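Local structure of putative uncharacterized protein (Mycobacterium tuberculosis, 2Z99) at residues Ala22-Ile27 with Ala49-Met54; Thr32-Ala37 with Gln42-Val47; Leu103-Val108 with Arg133-Arg138. The protein probably takes part in chromosome partition and cell division as the ScpB partner of a bacterial SMC condensin-like complex. One frame throughout, in Å; residues are numbered along the deposited sequence.

Interaction 1: Ala22-Ile27 with Ala49-Met54; sequences ALLLVI and AKLQLM
L24 and L51 meet in the core of the N-terminal winged helix domain. L24 is near the end of the first helix, 13-26. L51 is in the middle of helix 44-60, the third helix of the domain and by its place in the fold probably the counterpart of the recognition helix in DNA-binding relatives, though no DNA contact is implied. The backbones stay well apart, with 9.8 Å between L24 CA and L51 CA. Only side-chain ends bridge the gap. The tight part is small: L24 CD1 lies 3.9 Å from L51 CD2, and the two side chains meet end against end at a slant. In L24, CG lies anti to the carbonyl carbon (chi1 -73°), which carries the branched end out toward helix 44-60. M54 stands one turn after L51. Its chain runs out extended and then turns at the sulfur (chi3 57°). All three side chains are buried, and the contact is purely apolar. L67 on strand 65-70 touches both L24 and M54. On strand 73-78, M76 meets L24 and W74 meets L51, so the hairpin closes over the helix pair. The outer sides of the two helices differ from this core. A49, Q52 and L53 are on the exposed side of helix 44-60. On helix 13-26, L25 and V26 make no contact with 49-54; they pack on Y77 and T78 of the second subunit. This end of the first helix therefore serves both the domain core and the dimer. At the centre, the CD1 methyl of L24 is shared by both partners, and its looser contact is the one with M54 CE, at 4.3 Å.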
loop_
_atom_site.group_PDB
_atom_site.type_symbol
_atom_site.label_atom_id
_atom_site.label_comp_id
_atom_site.label_asym_id
_atom_site.label_seq_id
_atom_site.Cartn_x
_atom_site.Cartn_y
_atom_site.Cartn_z
ATOM N N ALA A 22 3.913 -4.057 12.100
ATOM C CA ALA A 22 3.842 -2.654 11.740
ATOM C C ALA A 22 4.638 -2.395 10.464
ATOM O O ALA A 22 4.153 -1.715 9.562
ATOM C CB ALA A 22 4.377 -1.801 12.871
ATOM N N LEU A 23 5.843 -2.958 10.386
ATOM C CA LEU A 23 6.723 -2.763 9.242
ATOM C C LEU A 23 6.220 -3.427 7.975
ATOM O O LEU A 23 6.229 -2.816 6.904
ATOM C CB LEU A 23 8.146 -3.252 9.568
ATOM C CG LEU A 23 8.782 -2.663 10.839
ATOM C CD1 LEU A 23 10.159 -3.267 11.075
ATOM C CD2 LEU A 23 8.876 -1.154 10.723
ATOM N N LEU A 24 5.775 -4.670 8.081
ATOM C CA LEU A 24 5.270 -5.373 6.914
ATOM C C LEU A 24 4.040 -4.672 6.346
ATOM O O LEU A 24 3.626 -4.949 5.217
ATOM C CB LEU A 24 4.885 -6.804 7.275
ATOM C CG LEU A 24 6.013 -7.798 7.532
ATOM C CD1 LEU A 24 5.415 -9.110 8.030
ATOM C CD2 LEU A 24 6.811 -8.002 6.246
ATOM N N LEU A 25 3.461 -3.769 7.131
ATOM C CA LEU A 25 2.259 -3.061 6.704
ATOM C C LEU A 25 2.540 -1.872 5.798
ATOM O O LEU A 25 1.901 -1.722 4.759
ATOM C CB LEU A 25 1.457 -2.580 7.930
ATOM C CG LEU A 25 0.126 -1.864 7.650
ATOM C CD1 LEU A 25 -0.935 -2.887 7.257
ATOM C CD2 LEU A 25 -0.328 -1.079 8.878
ATOM N N VAL A 26 3.509 -1.046 6.183
ATOM C CA VAL A 26 3.857 0.160 5.433
ATOM C C VAL A 26 4.634 0.017 4.115
ATOM O O VAL A 26 4.718 0.974 3.343
ATOM C CB VAL A 26 4.644 1.149 6.311
ATOM C CG1 VAL A 26 4.435 2.543 5.793
ATOM C CG2 VAL A 26 4.191 1.072 7.739
ATOM N N ILE A 27 5.193 -1.155 3.846
ATOM C CA ILE A 27 5.971 -1.335 2.622
ATOM C C ILE A 27 5.119 -1.540 1.376
ATOM O O ILE A 27 4.066 -2.180 1.427
ATOM C CB ILE A 27 6.933 -2.528 2.742
ATOM C CG1 ILE A 27 6.136 -3.817 2.920
ATOM C CG2 ILE A 27 7.903 -2.287 3.882
ATOM C CD1 ILE A 27 6.961 -5.056 2.957
ATOM N N ALA A 49 13.614 -16.222 11.049
ATOM C CA ALA A 49 12.829 -17.257 11.708
ATOM C C ALA A 49 11.425 -16.756 12.080
ATOM O O ALA A 49 10.420 -17.438 11.861
ATOM C CB ALA A 49 13.557 -17.709 12.966
ATOM N N LYS A 50 11.372 -15.569 12.672
ATOM C CA LYS A 50 10.111 -14.983 13.096
ATOM C C LYS A 50 9.111 -14.817 11.948
ATOM O O LYS A 50 7.916 -15.132 12.085
ATOM C CB LYS A 50 10.382 -13.628 13.736
ATOM C CG LYS A 50 9.132 -12.898 14.150
ATOM C CD LYS A 50 9.089 -12.709 15.648
ATOM C CE LYS A 50 8.864 -14.016 16.368
ATOM N NZ LYS A 50 7.443 -14.422 16.241
ATOM N N LEU A 51 9.605 -14.324 10.816
ATOM C CA LEU A 51 8.762 -14.104 9.654
ATOM C C LEU A 51 8.173 -15.421 9.184
ATOM O O LEU A 51 7.006 -15.479 8.782
ATOM C CB LEU A 51 9.578 -13.439 8.547
ATOM C CG LEU A 51 9.980 -11.982 8.818
ATOM C CD1 LEU A 51 11.128 -11.577 7.923
ATOM C CD2 LEU A 51 8.777 -11.066 8.593
ATOM N N GLN A 52 8.961 -16.489 9.254
ATOM C CA GLN A 52 8.468 -17.787 8.816
ATOM C C GLN A 52 7.494 -18.367 9.833
ATOM O O GLN A 52 6.639 -19.188 9.496
ATOM C CB GLN A 52 9.629 -18.748 8.577
ATOM C CG GLN A 52 9.839 -19.088 7.102
ATOM C CD GLN A 52 8.625 -19.767 6.470
ATOM O OE1 GLN A 52 8.224 -20.861 6.879
ATOM N NE2 GLN A 52 8.034 -19.114 5.470
ATOM N N LEU A 53 7.616 -17.938 11.082
ATOM C CA LEU A 53 6.699 -18.417 12.109
ATOM C C LEU A 53 5.385 -17.625 11.979
ATOM O O LEU A 53 4.288 -18.188 12.100
ATOM C CB LEU A 53 7.307 -18.239 13.501
ATOM C CG LEU A 53 6.348 -18.592 14.646
ATOM C CD1 LEU A 53 5.825 -20.001 14.455
ATOM C CD2 LEU A 53 7.057 -18.447 15.984
ATOM N N MET A 54 5.501 -16.322 11.728
ATOM C CA MET A 54 4.319 -15.483 11.531
ATOM C C MET A 54 3.607 -15.945 10.259
ATOM O O MET A 54 2.384 -15.945 10.194
ATOM C CB MET A 54 4.721 -14.017 11.389
ATOM C CG MET A 54 5.357 -13.447 12.631
ATOM S SD MET A 54 6.026 -11.813 12.371
ATOM C CE MET A 54 4.495 -10.948 11.788
#

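Interaction 2: Thr32-Ala37 with Gln42-Val47; sequences TADALA and QPVYRV
A37 O accepts a hydrogen bond from Q42 N at 2.9 Å, with an N-H...O angle of 158°. The bond links the last residue of 32-37 to the first of 42-47 and ties helix 33-40 to the start of helix 44-60. Together these helices form the helix-turn-helix of the N-terminal winged helix domain. P43 follows at the N-cap position, and its O receives V47 N in the first turn of helix 44-60. The far end of the Q42 side chain leads away from helix 33-40. Its OE1 accepts a bond from R46 NE at 3.1 Å, with OE1 at the edge of the guanidinium group and nearly in its plane. Its NE2 is hydrogen-bonded to E10, so the turn is also fastened to the chain ahead of helix 13-26. Apolar contacts fill the angle between the two helices. A37 CB packs against V44 CG1 at 3.5 Å and also lies close to Q42 O. V47 uses both methyls. CG1, anti to the backbone N (chi1 177°), touches L36 CB and A33 O, while CG2 rests on A37, 3.7 Å from its CA. The small A37 side chain probably lets helix 44-60 come close here. L36 and V47 belong to the buried side, where L36 continues onto L20 and L23 of helix 13-26. The D34-V44 edge of the contact is more exposed. There the D34 side chain lies aslant V44, and a weak hydrogen bond from T32 OG1, at the N-cap of helix 33-40, reaches D34 OD1. The other carboxylate oxygen, D34 OD2, lies 3.9 Å from V44 CG1.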
loop_
_atom_site.group_PDB
_atom_site.type_symbol
_atom_site.label_atom_id
_atom_site.label_comp_id
_atom_site.label_asym_id
_atom_site.label_seq_id
_atom_site.Cartn_x
_atom_site.Cartn_y
_atom_site.Cartn_z
ATOM N N THR A 32 13.596 -6.989 2.840
ATOM C CA THR A 32 14.492 -8.094 3.093
ATOM C C THR A 32 14.590 -8.347 4.589
ATOM O O THR A 32 14.392 -7.439 5.398
ATOM C CB THR A 32 15.891 -7.790 2.526
ATOM O OG1 THR A 32 16.739 -8.923 2.723
ATOM C CG2 THR A 32 16.504 -6.582 3.219
ATOM N N ALA A 33 14.878 -9.590 4.953
ATOM C CA ALA A 33 15.031 -9.941 6.355
ATOM C C ALA A 33 16.079 -9.003 6.957
ATOM O O ALA A 33 15.917 -8.504 8.078
ATOM C CB ALA A 33 15.476 -11.377 6.478
ATOM N N ASP A 34 17.134 -8.734 6.185
ATOM C CA ASP A 34 18.217 -7.858 6.626
ATOM C C ASP A 34 17.735 -6.449 6.878
ATOM O O ASP A 34 18.132 -5.819 7.854
ATOM C CB ASP A 34 19.343 -7.814 5.589
ATOM C CG ASP A 34 19.828 -9.191 5.199
ATOM O OD1 ASP A 34 19.078 -9.914 4.507
ATOM O OD2 ASP A 34 20.957 -9.563 5.588
ATOM N N ALA A 35 16.889 -5.943 5.990
ATOM C CA ALA A 35 16.370 -4.588 6.142
ATOM C C ALA A 35 15.581 -4.518 7.442
ATOM O O ALA A 35 15.744 -3.590 8.242
ATOM C CB ALA A 35 15.479 -4.237 4.965
ATOM N N LEU A 36 14.719 -5.511 7.639
ATOM C CA LEU A 36 13.904 -5.593 8.844
ATOM C C LEU A 36 14.842 -5.760 10.038
ATOM O O LEU A 36 14.730 -5.047 11.036
ATOM C CB LEU A 36 12.932 -6.777 8.723
ATOM C CG LEU A 36 11.821 -6.534 7.686
ATOM C CD1 LEU A 36 10.992 -7.765 7.481
ATOM C CD2 LEU A 36 10.949 -5.388 8.150
ATOM N N ALA A 37 15.792 -6.682 9.907
ATOM C CA ALA A 37 16.767 -6.936 10.962
ATOM C C ALA A 37 17.450 -5.638 11.366
ATOM O O ALA A 37 17.504 -5.275 12.549
ATOM C CB ALA A 37 17.800 -7.942 10.474
ATOM N N GLN A 42 18.030 -6.324 15.253
ATOM C CA GLN A 42 18.124 -7.703 15.698
ATOM C C GLN A 42 18.981 -8.535 14.757
ATOM O O GLN A 42 19.371 -8.079 13.683
ATOM C CB GLN A 42 16.725 -8.336 15.753
ATOM C CG GLN A 42 15.745 -7.632 16.664
ATOM C CD GLN A 42 16.166 -7.686 18.110
ATOM O OE1 GLN A 42 16.336 -8.765 18.670
ATOM N NE2 GLN A 42 16.339 -6.522 18.726
ATOM N N PRO A 43 19.314 -9.771 15.167
ATOM C CA PRO A 43 20.120 -10.645 14.310
ATOM C C PRO A 43 19.185 -11.104 13.195
ATOM O O PRO A 43 18.018 -11.422 13.453
ATOM C CB PRO A 43 20.504 -11.791 15.243
ATOM C CG PRO A 43 20.533 -11.146 16.584
ATOM C CD PRO A 43 19.307 -10.269 16.555
ATOM N N VAL A 44 19.672 -11.141 11.961
ATOM C CA VAL A 44 18.794 -11.558 10.884
ATOM C C VAL A 44 18.252 -12.966 11.084
ATOM O O VAL A 44 17.089 -13.219 10.792
ATOM C CB VAL A 44 19.476 -11.455 9.484
ATOM C CG1 VAL A 44 20.309 -10.198 9.409
ATOM C CG2 VAL A 44 20.306 -12.695 9.187
ATOM N N TYR A 45 19.069 -13.881 11.598
ATOM C CA TYR A 45 18.608 -15.256 11.785
ATOM C C TYR A 45 17.330 -15.300 12.621
ATOM O O TYR A 45 16.482 -16.171 12.433
ATOM C CB TYR A 45 19.706 -16.107 12.453
ATOM C CG TYR A 45 19.785 -15.984 13.960
ATOM C CD1 TYR A 45 18.896 -16.679 14.776
ATOM C CD2 TYR A 45 20.697 -15.119 14.564
ATOM C CE1 TYR A 45 18.902 -16.511 16.150
ATOM C CE2 TYR A 45 20.717 -14.945 15.935
ATOM C CZ TYR A 45 19.810 -15.647 16.722
ATOM O OH TYR A 45 19.810 -15.485 18.089
ATOM N N ARG A 46 17.221 -14.355 13.552
ATOM C CA ARG A 46 16.071 -14.233 14.445
ATOM C C ARG A 46 14.860 -13.716 13.653
ATOM O O ARG A 46 13.772 -14.298 13.709
ATOM C CB ARG A 46 16.431 -13.273 15.589
ATOM C CG ARG A 46 15.341 -12.999 16.626
ATOM C CD ARG A 46 15.988 -12.390 17.867
ATOM N NE ARG A 46 15.102 -11.643 18.763
ATOM C CZ ARG A 46 13.969 -12.111 19.273
ATOM N NH1 ARG A 46 13.565 -13.334 18.964
ATOM N NH2 ARG A 46 13.261 -11.369 20.119
ATOM N N VAL A 47 15.056 -12.632 12.907
ATOM C CA VAL A 47 13.986 -12.057 12.093
ATOM C C VAL A 47 13.521 -13.087 11.061
ATOM O O VAL A 47 12.327 -13.379 10.944
ATOM C CB VAL A 47 14.483 -10.771 11.377
ATOM C CG1 VAL A 47 13.399 -10.193 10.472
ATOM C CG2 VAL A 47 14.894 -9.747 12.406
#

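Interaction 3: Leu103-Val108 with Arg133-Arg138; sequences LETLAV and RTLLAR
The second winged helix domain has a three-helix core, and this contact joins its first helix, 100-112, to its third, 129-137. From 133-138 L135 alone makes the contact. Its CB is directed toward helix 100-112, and its two methyls lie against neighbouring residues, T105 and L106. The helices come near each other here, with 7.3 Å between L106 CA and L135 CA. CD2 of L135 packs on L106 CG at 3.8 Å. CD1 of L135 lies 3.9 Å from L106 CA, so it also rests on the helix backbone. The same CD1 is 3.7 Å from T105 OG1. T105 and L135 lie antiparallel side by side, with the hydroxyl beside the methyl. L106 sends CG anti to its own backbone N (chi1 -156°), which brings CG against CD2 of L135, the two side chains meeting at a slant. Around the contact, I141 on strand 141-146 touches both L106 and L135. V120 on helix 117-124 touches T105. The contact thus lies where the three helices and the sheet come together. R138 NH2 bonds to T96 O, ahead of the first helix. The chemistry at the centre is almost entirely apolar. T105 OG1 is buried with no polar partner in the model. Its torsion is unusual (chi1 138°), so its place is uncertain. If the modelled rotamer is right, the missing partner probably carries some energetic cost, and cohesion probably comes from close fit and exclusion of water.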
loop_
_atom_site.group_PDB
_atom_site.type_symbol
_atom_site.label_atom_id
_atom_site.label_comp_id
_atom_site.label_asym_id
_atom_site.label_seq_id
_atom_site.Cartn_x
_atom_site.Cartn_y
_atom_site.Cartn_z
ATOM N N LEU A 103 -30.483 10.001 -12.638
ATOM C CA LEU A 103 -31.646 9.346 -12.057
ATOM C C LEU A 103 -32.908 9.949 -12.663
ATOM O O LEU A 103 -33.867 9.243 -12.997
ATOM C CB LEU A 103 -31.666 9.516 -10.531
ATOM C CG LEU A 103 -30.733 8.673 -9.646
ATOM C CD1 LEU A 103 -30.478 7.326 -10.316
ATOM C CD2 LEU A 103 -29.423 9.402 -9.399
ATOM N N GLU A 104 -32.886 11.267 -12.811
ATOM C CA GLU A 104 -33.994 12.011 -13.378
ATOM C C GLU A 104 -34.379 11.410 -14.725
ATOM O O GLU A 104 -35.525 11.034 -14.941
ATOM C CB GLU A 104 -33.581 13.466 -13.585
ATOM C CG GLU A 104 -34.606 14.497 -13.147
ATOM C CD GLU A 104 -34.389 14.965 -11.719
ATOM O OE1 GLU A 104 -34.779 14.228 -10.785
ATOM O OE2 GLU A 104 -33.817 16.067 -11.535
ATOM N N THR A 105 -33.417 11.315 -15.634
ATOM C CA THR A 105 -33.700 10.775 -16.954
ATOM C C THR A 105 -33.982 9.289 -16.914
ATOM O O THR A 105 -34.650 8.756 -17.797
ATOM C CB THR A 105 -32.554 11.082 -17.970
ATOM O OG1 THR A 105 -32.294 9.930 -18.777
ATOM C CG2 THR A 105 -31.304 11.493 -17.263
ATOM N N LEU A 106 -33.489 8.614 -15.885
ATOM C CA LEU A 106 -33.739 7.186 -15.767
ATOM C C LEU A 106 -35.230 7.053 -15.491
ATOM O O LEU A 106 -35.915 6.236 -16.102
ATOM C CB LEU A 106 -32.949 6.587 -14.601
ATOM C CG LEU A 106 -32.626 5.087 -14.620
ATOM C CD1 LEU A 106 -32.445 4.638 -13.186
ATOM C CD2 LEU A 106 -33.728 4.273 -15.279
ATOM N N ALA A 107 -35.719 7.881 -14.574
ATOM C CA ALA A 107 -37.126 7.885 -14.188
ATOM C C ALA A 107 -38.026 8.164 -15.383
ATOM O O ALA A 107 -39.103 7.574 -15.516
ATOM C CB ALA A 107 -37.367 8.918 -13.111
ATOM N N VAL A 108 -37.590 9.068 -16.253
ATOM C CA VAL A 108 -38.378 9.392 -17.422
ATOM C C VAL A 108 -38.578 8.136 -18.266
ATOM O O VAL A 108 -39.695 7.836 -18.675
ATOM C CB VAL A 108 -37.699 10.509 -18.262
ATOM C CG1 VAL A 108 -38.461 10.735 -19.562
ATOM C CG2 VAL A 108 -37.661 11.787 -17.465
ATOM N N ARG A 133 -26.015 7.207 -22.628
ATOM C CA ARG A 133 -24.864 6.335 -22.778
ATOM C C ARG A 133 -24.566 5.587 -21.482
ATOM O O ARG A 133 -24.562 4.355 -21.468
ATOM C CB ARG A 133 -23.646 7.162 -23.164
ATOM C CG ARG A 133 -22.436 6.359 -23.580
ATOM C CD ARG A 133 -21.197 7.239 -23.605
ATOM N NE ARG A 133 -21.461 8.517 -24.257
ATOM C CZ ARG A 133 -20.727 9.610 -24.069
ATOM N NH1 ARG A 133 -19.681 9.579 -23.251
ATOM N NH2 ARG A 133 -21.050 10.742 -24.681
ATOM N N THR A 134 -24.314 6.316 -20.395
ATOM C CA THR A 134 -23.992 5.647 -19.142
ATOM C C THR A 134 -25.129 4.722 -18.719
ATOM O O THR A 134 -24.890 3.580 -18.349
ATOM C CB THR A 134 -23.655 6.651 -17.990
ATOM O OG1 THR A 134 -24.835 7.351 -17.592
ATOM C CG2 THR A 134 -22.604 7.654 -18.434
ATOM N N LEU A 135 -26.367 5.200 -18.788
ATOM C CA LEU A 135 -27.504 4.363 -18.424
ATOM C C LEU A 135 -27.494 3.081 -19.241
ATOM O O LEU A 135 -27.864 2.021 -18.742
ATOM C CB LEU A 135 -28.821 5.092 -18.665
ATOM C CG LEU A 135 -29.234 6.160 -17.663
ATOM C CD1 LEU A 135 -30.591 6.688 -18.054
ATOM C CD2 LEU A 135 -29.278 5.572 -16.271
ATOM N N LEU A 136 -27.080 3.184 -20.502
ATOM C CA LEU A 136 -27.015 2.021 -21.378
ATOM C C LEU A 136 -25.880 1.087 -20.965
ATOM O O LEU A 136 -26.099 -0.105 -20.744
ATOM C CB LEU A 136 -26.808 2.451 -22.829
ATOM C CG LEU A 136 -27.959 3.200 -23.503
ATOM C CD1 LEU A 136 -27.534 3.612 -24.897
ATOM C CD2 LEU A 136 -29.199 2.323 -23.547
ATOM N N ALA A 137 -24.673 1.635 -20.862
ATOM C CA ALA A 137 -23.504 0.857 -20.479
ATOM C C ALA A 137 -23.699 0.159 -19.136
ATOM O O ALA A 137 -23.214 -0.954 -18.936
ATOM C CB ALA A 137 -22.288 1.750 -20.422
ATOM N N ARG A 138 -24.407 0.807 -18.215
ATOM C CA ARG A 138 -24.654 0.213 -16.906
ATOM C C ARG A 138 -25.839 -0.743 -16.939
ATOM O O ARG A 138 -26.261 -1.242 -15.891
ATOM C CB ARG A 138 -24.930 1.285 -15.856
ATOM C CG ARG A 138 -23.808 2.258 -15.648
ATOM C CD ARG A 138 -24.102 3.133 -14.455
ATOM N NE ARG A 138 -23.045 4.112 -14.250
ATOM C CZ ARG A 138 -22.829 4.737 -13.099
ATOM N NH1 ARG A 138 -23.602 4.475 -12.053
ATOM N NH2 ARG A 138 -21.846 5.626 -12.998
#

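How the interactions relate
Going from the N terminus, helix 13-26 opens interaction 1, the longer of the first two loops. Interaction 2 then opens and closes a short loop around the turn from helix 33-40 to helix 44-60, before interaction 1 closes further along helix 44-60. The shorter loop therefore lies wholly within the longer. The two contacts meet through L36, whose CD2 is 3.7 Å from L23 CD1, making one continuous N-terminal core. The chain then passes through the hairpin and helix 83-94. Interaction 3 follows in series and closes its own loop in the second domain, its centre about 48 Å from that of interaction 1.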